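Local coordinates for protein nsp9 (PDB 5YM6) that binds nucleic acid, probably single-stranded RNA, as a coronavirus non-structural protein whose dimerization enhances that binding, at residues Asn14-Phe19 with Lys50-Leu55; Ser24-Phe29 with Val40-Thr45; Leu63-Pro68 with Tyr83-Gln88. One frame throughout, in Å; residues are numbered along the deposited sequence.

Contact 1 of 3, residues Asn14-Phe19 with Lys50-Leu55; sequences NTAQDF and KTVTCL
Lys50 lies across the ring of Phe19. Its CB sits 3.7 Å from the ring centroid and only 13° off the normal, and because the chain is fully extended, CG and CD run on over the same face toward CD2 and CE2, a CH-pi contact made by methylenes and not by the ammonium. The backbone of Lys50 starts a classic beta bulge: Lys50 and Thr51 both face Gln17, whose carbonyl O takes Lys50 N at 2.9 Å and Thr51 N at 3.1 Å. Thr51 is bonded again through its side chain, where OG1 gives its proton to a lone pair of Gln17 OE1, 2.7 Å away and in the plane of that carbonyl. A bend at chi2 (77°) folds the Gln17 chain along the strand face so that its amide reaches both threonines. Val52 pairs with Ala16 without hydrogen bonds, their CA atoms 4.1 Å apart. Its side chain turns to the opposite face, where CG2 meets Asn14 CB at 3.8 Å and where Leu65 and Ile87 also touch it. At Thr53 the hydroxyl OG1 takes a weak bond from Gln17 NE2, while Thr53 N reaches Thr15 O at 3.0 Å. Thr53 O is held by Asn14 ND2, at 2.8 Å and with the acceptor in the amide plane, and by a water that also accepts from Thr15 N. The other end of that amide, OD1, is taken by Ser28 and Tyr30 on the next strand. Thr53 O is thus satisfied by a side-chain amide and by a water that links it to Thr15 N, and one glutamine, gripped firmly at OE1 and weakly at NE2, links two threonines of the neighbouring strand on the sheet face that all three share.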
loop_
_atom_site.group_PDB
_atom_site.type_symbol
_atom_site.label_atom_id
_atom_site.label_comp_id
_atom_site.label_asym_id
_atom_site.label_seq_id
_atom_site.Cartn_x
_atom_site.Cartn_y
_atom_site.Cartn_z
ATOM N N ASN B 14 -10.391 4.503 17.925
ATOM C CA ASN B 14 -10.674 3.316 18.721
ATOM C C ASN B 14 -10.095 3.495 20.122
ATOM O O ASN B 14 -9.369 4.452 20.390
ATOM C CB ASN B 14 -10.089 2.044 18.060
ATOM C CG ASN B 14 -10.947 1.502 16.910
ATOM O OD1 ASN B 14 -11.139 2.155 15.897
ATOM N ND2 ASN B 14 -11.428 0.268 17.064
ATOM N N THR B 15 -10.410 2.564 21.008
ATOM C CA THR B 15 -9.832 2.556 22.338
ATOM C C THR B 15 -8.778 1.467 22.396
ATOM O O THR B 15 -9.039 0.324 22.017
ATOM C CB THR B 15 -10.904 2.322 23.403
ATOM O OG1 THR B 15 -11.870 3.381 23.326
ATOM C CG2 THR B 15 -10.281 2.291 24.803
ATOM N N ALA B 16 -7.583 1.832 22.844
ATOM C CA ALA B 16 -6.496 0.887 22.985
ATOM C C ALA B 16 -6.155 0.715 24.459
ATOM O O ALA B 16 -6.515 1.545 25.303
ATOM C CB ALA B 16 -5.271 1.358 22.196
ATOM N N GLN B 17 -5.444 -0.364 24.756
ATOM C CA GLN B 17 -5.089 -0.727 26.113
ATOM C C GLN B 17 -3.577 -0.883 26.166
ATOM O O GLN B 17 -2.991 -1.484 25.255
ATOM C CB GLN B 17 -5.791 -2.036 26.515
ATOM C CG GLN B 17 -7.327 -1.986 26.504
ATOM C CD GLN B 17 -7.959 -2.059 25.108
ATOM O OE1 GLN B 17 -7.611 -2.919 24.276
ATOM N NE2 GLN B 17 -8.909 -1.167 24.856
ATOM N N ASP B 18 -2.927 -0.344 27.195
ATOM C CA ASP B 18 -1.484 -0.547 27.297
ATOM C C ASP B 18 -1.166 -1.752 28.180
ATOM O O ASP B 18 -2.067 -2.460 28.622
ATOM C CB ASP B 18 -0.768 0.721 27.803
ATOM C CG ASP B 18 -1.176 1.134 29.206
ATOM O OD1 ASP B 18 -1.623 0.283 30.002
ATOM O OD2 ASP B 18 -1.024 2.331 29.512
ATOM N N PHE B 19 0.117 -1.983 28.432
ATOM C CA PHE B 19 0.516 -3.171 29.167
ATOM C C PHE B 19 0.039 -3.118 30.619
ATOM O O PHE B 19 -0.127 -4.158 31.259
ATOM C CB PHE B 19 2.026 -3.356 29.065
ATOM C CG PHE B 19 2.467 -3.912 27.728
ATOM C CD1 PHE B 19 2.631 -3.077 26.633
ATOM C CD2 PHE B 19 2.689 -5.267 27.564
ATOM C CE1 PHE B 19 3.020 -3.583 25.400
ATOM C CE2 PHE B 19 3.078 -5.782 26.336
ATOM C CZ PHE B 19 3.243 -4.937 25.251
ATOM N N LYS B 50 -0.632 -2.233 23.808
ATOM C CA LYS B 50 -0.562 -3.671 23.613
ATOM C C LYS B 50 -1.731 -4.223 22.801
ATOM O O LYS B 50 -1.549 -5.114 21.968
ATOM C CB LYS B 50 -0.496 -4.376 24.970
ATOM C CG LYS B 50 -0.434 -5.892 24.874
ATOM C CD LYS B 50 -0.412 -6.532 26.250
ATOM C CE LYS B 50 -0.523 -8.048 26.156
ATOM N NZ LYS B 50 -0.571 -8.651 27.517
ATOM N N THR B 51 -2.931 -3.721 23.049
ATOM C CA THR B 51 -4.103 -4.224 22.345
ATOM C C THR B 51 -5.007 -3.089 21.911
ATOM O O THR B 51 -4.889 -1.959 22.394
ATOM C CB THR B 51 -4.935 -5.226 23.204
ATOM O OG1 THR B 51 -5.477 -4.569 24.360
ATOM C CG2 THR B 51 -4.090 -6.413 23.635
ATOM N N VAL B 52 -5.908 -3.397 20.990
ATOM C CA VAL B 52 -6.904 -2.423 20.573
ATOM C C VAL B 52 -8.248 -3.130 20.495
ATOM O O VAL B 52 -8.337 -4.295 20.096
ATOM C CB VAL B 52 -6.539 -1.756 19.240
ATOM C CG1 VAL B 52 -6.435 -2.797 18.109
ATOM C CG2 VAL B 52 -7.546 -0.676 18.889
ATOM N N THR B 53 -9.284 -2.441 20.940
ATOM C CA THR B 53 -10.618 -3.014 20.901
ATOM C C THR B 53 -11.314 -2.613 19.620
ATOM O O THR B 53 -11.377 -1.439 19.270
ATOM C CB THR B 53 -11.450 -2.578 22.109
ATOM O OG1 THR B 53 -10.868 -3.137 23.288
ATOM C CG2 THR B 53 -12.878 -3.077 21.971
ATOM N N CYS B 54 -11.839 -3.615 18.932
ATOM C CA CYS B 54 -12.474 -3.426 17.645
ATOM C C CYS B 54 -13.931 -3.861 17.745
ATOM O O CYS B 54 -14.275 -4.708 18.567
ATOM C CB CYS B 54 -11.722 -4.225 16.579
ATOM S SG CYS B 54 -12.443 -4.209 14.952
ATOM N N LEU B 55 -14.793 -3.256 16.943
ATOM C CA LEU B 55 -16.165 -3.734 16.853
ATOM C C LEU B 55 -16.394 -4.351 15.487
ATOM O O LEU B 55 -16.301 -3.668 14.466
ATOM C CB LEU B 55 -17.162 -2.611 17.128
ATOM C CG LEU B 55 -17.553 -2.480 18.602
ATOM C CD1 LEU B 55 -16.360 -2.149 19.508
ATOM C CD2 LEU B 55 -18.641 -1.430 18.751
HETATM O O HOH W 1 -12.516 0.700 20.554
#

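Contact 2 of 3, residues Ser24-Phe29 with Val40-Thr45; sequences STVKSF and VAITST
Strands 24-29 and 40-44 run antiparallel, their axes 154° apart, with Lys27 and Thr43 bonded in both directions, Thr43 N to Lys27 O at 2.9 Å and Lys27 N to Thr43 O at 3.2 Å. Further on Phe29 N meets Ala41 O at 2.8 Å, and Phe29 O takes Val40 N at 2.9 Å with only a weak second bond from Ala41 N, which makes Val40 and Ala41 a classic bulge opposite Phe29. On the face of Phe29, Lys27 and Thr43, the threonine is the hub. With chi1 at 60°, OG1 sits in the cleft between backbone N and carbonyl carbon, beside Lys27 CB and in the plane of the Phe29 ring at its edge. Thr43 CG2 touches the same ring corner, 3.5 Å from Phe29 CE1, and the extended Lys27 chain leaves alongside the threonine. Ile102 of helix 92-105 also packs on Phe29. On the other face the contact is mostly aliphatic: Val26 CG2 lies 3.9 Å from Ile42 CG2, and Leu49 packs on both; Ser28 OG there bonds Asn14. Val26 CG1 rests on Ser44 CB. Where direct pairing ends, one water joins Ser24 OG, Thr25 O and Ser44 OG, the last also bonded to Lys46 N. The chemistry is that of a largely buried hairpin: backbone bonds set the register, Val26 and Ile42 give one face its apolar contact, and the other mixes the Phe29 ring with threonine and lysine methylenes.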
loop_
_atom_site.group_PDB
_atom_site.type_symbol
_atom_site.label_atom_id
_atom_site.label_comp_id
_atom_site.label_asym_id
_atom_site.label_seq_id
_atom_site.Cartn_x
_atom_site.Cartn_y
_atom_site.Cartn_z
ATOM N N SER B 24 -6.813 4.282 26.325
ATOM C CA SER B 24 -6.713 5.607 25.737
ATOM C C SER B 24 -7.274 5.581 24.324
ATOM O O SER B 24 -7.345 4.526 23.702
ATOM C CB SER B 24 -5.267 6.099 25.735
ATOM O OG SER B 24 -4.444 5.246 24.975
ATOM N N THR B 25 -7.693 6.742 23.834
ATOM C CA THR B 25 -8.258 6.822 22.496
ATOM C C THR B 25 -7.135 6.949 21.475
ATOM O O THR B 25 -6.165 7.685 21.693
ATOM C CB THR B 25 -9.248 8.010 22.364
ATOM O OG1 THR B 25 -9.567 8.210 20.981
ATOM C CG2 THR B 25 -8.629 9.260 22.870
ATOM N N VAL B 26 -7.255 6.216 20.372
ATOM C CA VAL B 26 -6.236 6.232 19.324
ATOM C C VAL B 26 -6.857 6.493 17.948
ATOM O O VAL B 26 -8.044 6.265 17.740
ATOM C CB VAL B 26 -5.443 4.893 19.278
ATOM C CG1 VAL B 26 -4.716 4.651 20.595
ATOM C CG2 VAL B 26 -6.375 3.711 18.972
ATOM N N LYS B 27 -6.047 6.984 17.018
ATOM C CA LYS B 27 -6.467 7.145 15.636
ATOM C C LYS B 27 -6.390 5.803 14.931
ATOM O O LYS B 27 -5.350 5.140 14.977
ATOM C CB LYS B 27 -5.589 8.162 14.921
ATOM C CG LYS B 27 -5.887 8.303 13.446
ATOM C CD LYS B 27 -5.143 9.502 12.870
ATOM C CE LYS B 27 -5.571 9.820 11.454
ATOM N NZ LYS B 27 -4.710 10.905 10.899
ATOM N N SER B 28 -7.478 5.394 14.286
ATOM C CA SER B 28 -7.505 4.082 13.644
ATOM C C SER B 28 -7.538 4.176 12.129
ATOM O O SER B 28 -8.182 5.058 11.565
ATOM C CB SER B 28 -8.706 3.287 14.145
ATOM O OG SER B 28 -9.895 4.053 13.980
ATOM N N PHE B 29 -6.860 3.234 11.474
ATOM C CA PHE B 29 -6.768 3.191 10.015
ATOM C C PHE B 29 -7.465 1.942 9.513
ATOM O O PHE B 29 -7.076 0.828 9.844
ATOM C CB PHE B 29 -5.309 3.200 9.553
ATOM C CG PHE B 29 -4.585 4.480 9.871
ATOM C CD1 PHE B 29 -4.161 4.754 11.166
ATOM C CD2 PHE B 29 -4.351 5.415 8.886
ATOM C CE1 PHE B 29 -3.506 5.933 11.457
ATOM C CE2 PHE B 29 -3.694 6.600 9.183
ATOM C CZ PHE B 29 -3.280 6.853 10.457
ATOM N N VAL B 40 -6.579 -2.030 10.252
ATOM C CA VAL B 40 -5.208 -2.384 9.859
ATOM C C VAL B 40 -4.131 -1.818 10.779
ATOM O O VAL B 40 -3.130 -2.485 11.058
ATOM C CB VAL B 40 -4.937 -1.920 8.414
ATOM C CG1 VAL B 40 -3.454 -2.103 8.054
ATOM C CG2 VAL B 40 -5.838 -2.702 7.463
ATOM N N ALA B 41 -4.330 -0.591 11.252
ATOM C CA ALA B 41 -3.320 0.071 12.084
ATOM C C ALA B 41 -3.908 1.133 12.995
ATOM O O ALA B 41 -5.012 1.635 12.754
ATOM C CB ALA B 41 -2.235 0.696 11.192
ATOM N N ILE B 42 -3.157 1.493 14.042
ATOM C CA ILE B 42 -3.511 2.647 14.854
ATOM C C ILE B 42 -2.280 3.513 15.034
ATOM O O ILE B 42 -1.153 3.016 14.922
ATOM C CB ILE B 42 -4.064 2.240 16.219
ATOM C CG1 ILE B 42 -3.013 1.463 17.019
ATOM C CG2 ILE B 42 -5.342 1.410 16.032
ATOM C CD1 ILE B 42 -3.335 1.331 18.489
ATOM N N THR B 43 -2.495 4.805 15.270
ATOM C CA THR B 43 -1.415 5.681 15.719
ATOM C C THR B 43 -1.769 6.367 17.029
ATOM O O THR B 43 -2.933 6.596 17.350
ATOM C CB THR B 43 -1.052 6.756 14.681
ATOM O OG1 THR B 43 -2.197 7.579 14.410
ATOM C CG2 THR B 43 -0.554 6.115 13.389
ATOM N N SER B 44 -0.731 6.664 17.798
ATOM C CA SER B 44 -0.875 7.179 19.150
ATOM C C SER B 44 0.411 7.885 19.529
ATOM O O SER B 44 1.452 7.580 18.976
ATOM C CB SER B 44 -1.144 6.041 20.133
ATOM O OG SER B 44 -1.089 6.503 21.467
ATOM N N THR B 45 0.347 8.805 20.485
ATOM C CA THR B 45 1.569 9.380 21.021
ATOM C C THR B 45 2.161 8.461 22.098
ATOM O O THR B 45 3.282 8.679 22.561
ATOM C CB THR B 45 1.327 10.781 21.599
ATOM O OG1 THR B 45 0.251 10.724 22.539
ATOM C CG2 THR B 45 0.962 11.753 20.484
HETATM O O HOH W 2 -3.469 6.930 22.907
#

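Contact 3 of 3, residues Leu63-Pro68 with Tyr83-Gln88; sequences LNLDPP and YLYFIQ
Tyr85 turns its ring face to Pro68 through a chi1 of -58°, which leaves CG beside its own backbone N, and a chi2 that stands the ring nearly upright on the chain. Pro68 CB then lies over one ring face, 3.8 Å from the centroid and 24° off the normal, displaced toward the CE2 and CZ rim, while its CD reaches CE2. Asp66 O approaches the ring from its edge at CD2. The hydroxyl end of Tyr85 is tied elsewhere, to Lys46 O and Leu49 N, which fixes the ring against the proline. The same Pro68 CB meets Tyr83 CB at 3.8 Å, so one proline spans two tyrosines of the strand. At the far end Gln88 extends with CG trans to the backbone N (chi1 -176°) and lies alongside Asn64, pointing the same way; Asn64 ND2 gives a weak bond to Gln88 OE1 at 3.4 Å. Between these ends two backbone bonds flank the single Leu65-Ile87 bridge: Gln88 N to Asn64 O and Asp66 N to Phe86 O, each 2.8 Å. Leu65 CD2 touches Ile87 CD1 at 3.9 Å, and Leu63 CD1 reaches Ile87 CG2. Next to Asp66 a water links the two segments, accepting from Phe86 N and donating to Pro67 O. Helix 92-105 packs on Phe86, and Leu84 meets Leu4 of the second subunit. By bringing the end of strand 60-64 back to the end of strand 82-86, this short junction closes the antiparallel sheet on itself, consistent with the small beta-barrel, related to the OB fold, that is known for coronavirus nsp9.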
loop_
_atom_site.group_PDB
_atom_site.type_symbol
_atom_site.label_atom_id
_atom_site.label_comp_id
_atom_site.label_asym_id
_atom_site.label_seq_id
_atom_site.Cartn_x
_atom_site.Cartn_y
_atom_site.Cartn_z
ATOM N N LEU B 63 -7.843 -7.031 19.761
ATOM C CA LEU B 63 -6.799 -7.393 18.808
ATOM C C LEU B 63 -5.418 -7.022 19.323
ATOM O O LEU B 63 -5.243 -5.956 19.914
ATOM C CB LEU B 63 -7.030 -6.702 17.474
ATOM C CG LEU B 63 -8.393 -6.950 16.833
ATOM C CD1 LEU B 63 -8.478 -6.180 15.538
ATOM C CD2 LEU B 63 -8.580 -8.438 16.600
ATOM N N ASN B 64 -4.436 -7.883 19.081
ATOM C CA ASN B 64 -3.066 -7.577 19.479
ATOM C C ASN B 64 -2.398 -6.639 18.500
ATOM O O ASN B 64 -2.663 -6.693 17.297
ATOM C CB ASN B 64 -2.236 -8.854 19.599
ATOM C CG ASN B 64 -2.717 -9.745 20.713
ATOM O OD1 ASN B 64 -3.029 -9.273 21.810
ATOM N ND2 ASN B 64 -2.829 -11.035 20.427
ATOM N N LEU B 65 -1.518 -5.791 19.027
ATOM C CA LEU B 65 -0.725 -4.868 18.212
ATOM C C LEU B 65 0.701 -5.373 18.006
ATOM O O LEU B 65 1.306 -5.919 18.936
ATOM C CB LEU B 65 -0.657 -3.505 18.883
ATOM C CG LEU B 65 -2.014 -2.892 19.200
ATOM C CD1 LEU B 65 -1.849 -1.673 20.103
ATOM C CD2 LEU B 65 -2.702 -2.542 17.894
ATOM N N ASP B 66 1.242 -5.147 16.811
ATOM C CA ASP B 66 2.681 -5.289 16.568
ATOM C C ASP B 66 3.430 -4.163 17.272
ATOM O O ASP B 66 2.826 -3.173 17.638
ATOM C CB ASP B 66 2.971 -5.285 15.064
ATOM C CG ASP B 66 2.530 -6.565 14.388
ATOM O OD1 ASP B 66 2.359 -7.564 15.101
ATOM O OD2 ASP B 66 2.359 -6.573 13.149
ATOM N N PRO B 67 4.747 -4.328 17.497
ATOM C CA PRO B 67 5.508 -3.283 18.197
ATOM C C PRO B 67 5.453 -1.966 17.438
ATOM O O PRO B 67 5.362 -1.984 16.220
ATOM C CB PRO B 67 6.940 -3.846 18.245
ATOM C CG PRO B 67 6.970 -4.956 17.232
ATOM C CD PRO B 67 5.575 -5.508 17.186
ATOM N N PRO B 68 5.489 -0.836 18.156
ATOM C CA PRO B 68 5.336 0.480 17.520
ATOM C C PRO B 68 6.481 0.829 16.576
ATOM O O PRO B 68 7.624 0.410 16.777
ATOM C CB PRO B 68 5.297 1.444 18.713
ATOM C CG PRO B 68 5.937 0.701 19.836
ATOM C CD PRO B 68 5.532 -0.732 19.621
ATOM N N TYR B 83 3.528 7.099 17.162
ATOM C CA TYR B 83 3.832 5.677 16.986
ATOM C C TYR B 83 2.762 4.967 16.184
ATOM O O TYR B 83 1.583 5.074 16.489
ATOM C CB TYR B 83 3.999 4.986 18.331
ATOM C CG TYR B 83 5.118 5.596 19.125
ATOM C CD1 TYR B 83 6.440 5.211 18.917
ATOM C CD2 TYR B 83 4.859 6.588 20.052
ATOM C CE1 TYR B 83 7.470 5.798 19.642
ATOM C CE2 TYR B 83 5.865 7.168 20.774
ATOM C CZ TYR B 83 7.167 6.777 20.566
ATOM O OH TYR B 83 8.162 7.386 21.305
ATOM N N LEU B 84 3.193 4.253 15.159
ATOM C CA LEU B 84 2.307 3.481 14.301
ATOM C C LEU B 84 2.356 2.025 14.735
ATOM O O LEU B 84 3.451 1.448 14.885
ATOM C CB LEU B 84 2.728 3.618 12.829
ATOM C CG LEU B 84 2.048 2.704 11.800
ATOM C CD1 LEU B 84 0.625 3.131 11.568
ATOM C CD2 LEU B 84 2.813 2.706 10.466
ATOM N N TYR B 85 1.184 1.436 14.963
ATOM C CA TYR B 85 1.094 0.029 15.337
ATOM C C TYR B 85 0.228 -0.684 14.326
ATOM O O TYR B 85 -0.930 -0.298 14.144
ATOM C CB TYR B 85 0.438 -0.176 16.699
ATOM C CG TYR B 85 1.042 0.489 17.911
ATOM C CD1 TYR B 85 0.854 1.846 18.151
ATOM C CD2 TYR B 85 1.718 -0.263 18.861
ATOM C CE1 TYR B 85 1.374 2.445 19.291
ATOM C CE2 TYR B 85 2.224 0.328 20.005
ATOM C CZ TYR B 85 2.053 1.680 20.207
ATOM O OH TYR B 85 2.558 2.266 21.342
ATOM N N PHE B 86 0.761 -1.721 13.681
ATOM C CA PHE B 86 -0.073 -2.563 12.848
ATOM C C PHE B 86 -0.759 -3.606 13.705
ATOM O O PHE B 86 -0.226 -4.046 14.725
ATOM C CB PHE B 86 0.737 -3.240 11.744
ATOM C CG PHE B 86 1.111 -2.311 10.641
ATOM C CD1 PHE B 86 0.142 -1.833 9.782
ATOM C CD2 PHE B 86 2.415 -1.890 10.487
ATOM C CE1 PHE B 86 0.468 -0.963 8.764
ATOM C CE2 PHE B 86 2.749 -1.025 9.465
ATOM C CZ PHE B 86 1.770 -0.564 8.610
ATOM N N ILE B 87 -1.963 -3.975 13.297
ATOM C CA ILE B 87 -2.705 -5.026 13.983
ATOM C C ILE B 87 -2.035 -6.364 13.632
ATOM O O ILE B 87 -1.616 -6.564 12.494
ATOM C CB ILE B 87 -4.200 -5.010 13.581
ATOM C CG1 ILE B 87 -4.990 -4.051 14.496
ATOM C CG2 ILE B 87 -4.823 -6.394 13.713
ATOM C CD1 ILE B 87 -4.542 -2.620 14.444
ATOM N N GLN B 88 -1.915 -7.256 14.611
ATOM C CA GLN B 88 -1.179 -8.500 14.410
ATOM C C GLN B 88 -1.770 -9.306 13.251
ATOM O O GLN B 88 -2.991 -9.410 13.121
ATOM C CB GLN B 88 -1.157 -9.341 15.685
ATOM C CG GLN B 88 -0.297 -10.596 15.513
ATOM C CD GLN B 88 -0.077 -11.365 16.798
ATOM O OE1 GLN B 88 -0.934 -11.383 17.678
ATOM N NE2 GLN B 88 1.082 -12.013 16.907
HETATM O O HOH W 3 3.612 -2.048 13.963
#

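In the fold
From the N terminus the chain runs through strand 8-18, turns into 23-33 and returns along 36-44; contact 2 closes that hairpin. It lies nested within the longer loop that contact 1 closes when strand 49-55 comes back to strand 8-18. Bonds from Asn14 O to Val26 N and from Ser24 O to Ala16 N make the two neighbours in one sheet. Contact 3 follows in series: strand 60-64 pairs with 49-55 beside contact 1, and strand 82-86 pairs with 36-44 beside contact 2, so 63-68 meeting 83-88 connects the side of contact 1 with that of contact 2. Helix 92-105 follows and packs on contacts 2 and 3.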